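PDB 5V0T: alpha,alpha-trehalose-phosphate synthase (UDP-forming) from Burkholderia xenovorans, which belongs to glycosyltransferase family 20 and has the two-domain GT-B fold, here holding uridine-5'-diphosphate and 6-o-phosphono-alpha-d-glucopyranose. Local coordinates for residues Q322-R325 against L326-E329. Numbering follows the deposited sequence.
Sequences QDIR and LQLE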
ATOM      1  N   GLN A 322      -8.551   7.953 -14.625  1.00 18.56           N
ATOM      2  CA  GLN A 322      -8.451   8.086 -16.076  1.00 22.12           C
ATOM      3  C   GLN A 322      -7.461   9.188 -16.452  1.00 18.38           C
ATOM      4  O   GLN A 322      -6.665   9.030 -17.385  1.00 19.97           O
ATOM      5  CB  GLN A 322      -9.836   8.377 -16.666  1.00 25.10           C
ATOM      6  CG  GLN A 322     -10.861   7.253 -16.435  1.00 31.42           C
ATOM      7  CD  GLN A 322     -12.322   7.745 -16.392  1.00 37.45           C
ATOM      8  OE1 GLN A 322     -12.630   8.871 -16.794  1.00 37.94           O
ATOM      9  NE2 GLN A 322     -13.223   6.888 -15.888  1.00 31.26           N
ATOM     10  N   ASP A 323      -7.482  10.304 -15.721  1.00 17.65           N
ATOM     11  CA  ASP A 323      -6.603  11.429 -16.044  1.00 20.33           C
ATOM     12  C   ASP A 323      -5.134  11.052 -15.887  1.00 17.48           C
ATOM     13  O   ASP A 323      -4.323  11.309 -16.779  1.00 14.54           O
ATOM     14  CB  ASP A 323      -6.927  12.641 -15.158  1.00 18.18           C
ATOM     15  CG  ASP A 323      -8.258  13.290 -15.496  1.00 31.24           C
ATOM     16  OD1 ASP A 323      -8.734  13.160 -16.644  1.00 29.78           O
ATOM     17  OD2 ASP A 323      -8.828  13.947 -14.600  1.00 35.79           O
ATOM     18  N   ILE A 324      -4.760  10.470 -14.744  1.00 12.72           N
ATOM     19  CA  ILE A 324      -3.343  10.140 -14.562  1.00 14.60           C
ATOM     20  C   ILE A 324      -2.912   9.091 -15.576  1.00 19.41           C
ATOM     21  O   ILE A 324      -1.760   9.096 -16.037  1.00 16.54           O
ATOM     22  CB  ILE A 324      -3.034   9.706 -13.103  1.00 19.19           C
ATOM     23  CG1 ILE A 324      -1.536   9.393 -12.904  1.00 17.69           C
ATOM     24  CG2 ILE A 324      -3.874   8.489 -12.658  1.00 17.69           C
ATOM     25  CD1 ILE A 324      -0.590  10.594 -13.231  1.00 18.95           C
ATOM     26  N   ARG A 325      -3.816   8.184 -15.961  1.00 18.06           N
ATOM     27  CA  ARG A 325      -3.455   7.219 -16.995  1.00 17.09           C
ATOM     28  C   ARG A 325      -3.127   7.930 -18.302  1.00 16.02           C
ATOM     29  O   ARG A 325      -2.103   7.649 -18.935  1.00 17.30           O
ATOM     30  CB  ARG A 325      -4.576   6.198 -17.215  1.00 17.79           C
ATOM     31  CG  ARG A 325      -4.293   5.258 -18.407  1.00 15.62           C
ATOM     32  CD  ARG A 325      -5.535   4.400 -18.766  1.00 15.53           C
ATOM     33  NE  ARG A 325      -5.270   3.452 -19.852  1.00 17.08           N
ATOM     34  CZ  ARG A 325      -6.225   2.719 -20.419  1.00 23.94           C
ATOM     35  NH1 ARG A 325      -7.479   2.841 -19.994  1.00 21.09           N
ATOM     36  NH2 ARG A 325      -5.937   1.857 -21.391  1.00 22.65           N
ATOM     37  N   LEU A 326      -3.991   8.863 -18.719  1.00 16.45           N
ATOM     38  CA  LEU A 326      -3.750   9.605 -19.952  1.00 19.25           C
ATOM     39  C   LEU A 326      -2.428  10.356 -19.902  1.00 20.32           C
ATOM     40  O   LEU A 326      -1.671  10.368 -20.886  1.00 16.43           O
ATOM     41  CB  LEU A 326      -4.891  10.584 -20.207  1.00 19.90           C
ATOM     42  CG  LEU A 326      -6.240  10.011 -20.625  1.00 28.53           C
ATOM     43  CD1 LEU A 326      -7.293  11.123 -20.587  1.00 24.53           C
ATOM     44  CD2 LEU A 326      -6.136   9.400 -22.033  1.00 23.00           C
ATOM     45  N   GLN A 327      -2.142  10.999 -18.773  1.00 17.09           N
ATOM     46  CA  GLN A 327      -0.907  11.759 -18.671  1.00 18.01           C
ATOM     47  C   GLN A 327       0.296  10.842 -18.830  1.00 15.93           C
ATOM     48  O   GLN A 327       1.219  11.150 -19.593  1.00 18.22           O
ATOM     49  CB  GLN A 327      -0.848  12.515 -17.345  1.00 25.33           C
ATOM     50  CG  GLN A 327       0.376  13.426 -17.258  1.00 29.87           C
ATOM     51  CD  GLN A 327       0.421  14.308 -16.024  1.00 33.29           C
ATOM     52  OE1 GLN A 327      -0.233  14.038 -15.008  1.00 23.06           O
ATOM     53  NE2 GLN A 327       1.209  15.379 -16.108  1.00 30.78           N
ATOM     54  N   LEU A 328       0.268   9.684 -18.162  1.00 16.53           N
ATOM     55  CA  LEU A 328       1.406   8.763 -18.194  1.00 18.02           C
ATOM     56  C   LEU A 328       1.606   8.176 -19.579  1.00 20.31           C
ATOM     57  O   LEU A 328       2.746   7.992 -20.027  1.00 17.86           O
ATOM     58  CB  LEU A 328       1.209   7.637 -17.181  1.00 13.52           C
ATOM     59  CG  LEU A 328       2.430   6.721 -17.008  1.00 19.66           C
ATOM     60  CD1 LEU A 328       3.611   7.564 -16.466  1.00 18.89           C
ATOM     61  CD2 LEU A 328       2.097   5.542 -16.076  1.00 15.09           C
ATOM     62  N   GLU A 329       0.510   7.854 -20.262  1.00 16.66           N
ATOM     63  CA  GLU A 329       0.629   7.283 -21.595  1.00 15.18           C
ATOM     64  C   GLU A 329       1.249   8.275 -22.573  1.00 17.23           C
ATOM     65  O   GLU A 329       2.057   7.885 -23.424  1.00 20.17           O
ATOM     66  CB  GLU A 329      -0.743   6.786 -22.050  1.00 17.64           C
ATOM     67  CG  GLU A 329      -1.058   5.500 -21.285  1.00 15.18           C
ATOM     68  CD  GLU A 329      -2.459   4.958 -21.450  1.00 17.15           C
ATOM     69  OE1 GLU A 329      -2.665   3.814 -20.987  1.00 22.03           O
ATOM     70  OE2 GLU A 329      -3.355   5.652 -21.991  1.00 19.39           O
TER
HETATM   71  O   HOH W   1      -3.133   1.357 -21.973  1.00 19.39           O
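Arg325 and Glu329 form an i to i+4 salt bridge on one turn of helix 319-339, the connecting helix of the beta-alpha-beta unit that links parallel strands 305-310 and 347-350 in the GT-B fold. The bond runs from Arg325 NE to Glu329 OE1 at 2.9 Å, with the hydrogen pointing fairly straight at the oxygen (159°). OE1 lies at the guanidinium edge, close to that group's plane, and is approached on its syn side, though from clearly outside the carboxylate plane; the carboxylate itself is turned steeply, the two planes standing 74° apart. Arg325 reaches this position with CG trans to its backbone N (chi1 174°) and the chain extended out to NE. A water closes the ring, accepting from Arg325 NH2 at 2.9 Å and donating to Glu329 OE1. Since the hydroxyl of Tyr349, on strand 347-350, also hydrogen-bonds to OE1, three partners grip this one oxygen, which probably favours the charged carboxylate.

Beneath the pair runs regular alpha-helical bonding: Leu326 N to Gln322 O, Gln327 N to Asp323 O, Leu328 N to Ile324 O and Glu329 N to Arg325 O. Gln322 turns its amide back along the chain, to His319 and the carbonyl of Ala316. The buried Leu328 packs on Leu284 and Phe288 of helix 284-297 and on Tyr349, while Ile324 and Gln327 both touch Val285. Between these last two the contact is slight: Ile324 CD1 comes within 3.9 Å of Gln327 OE1.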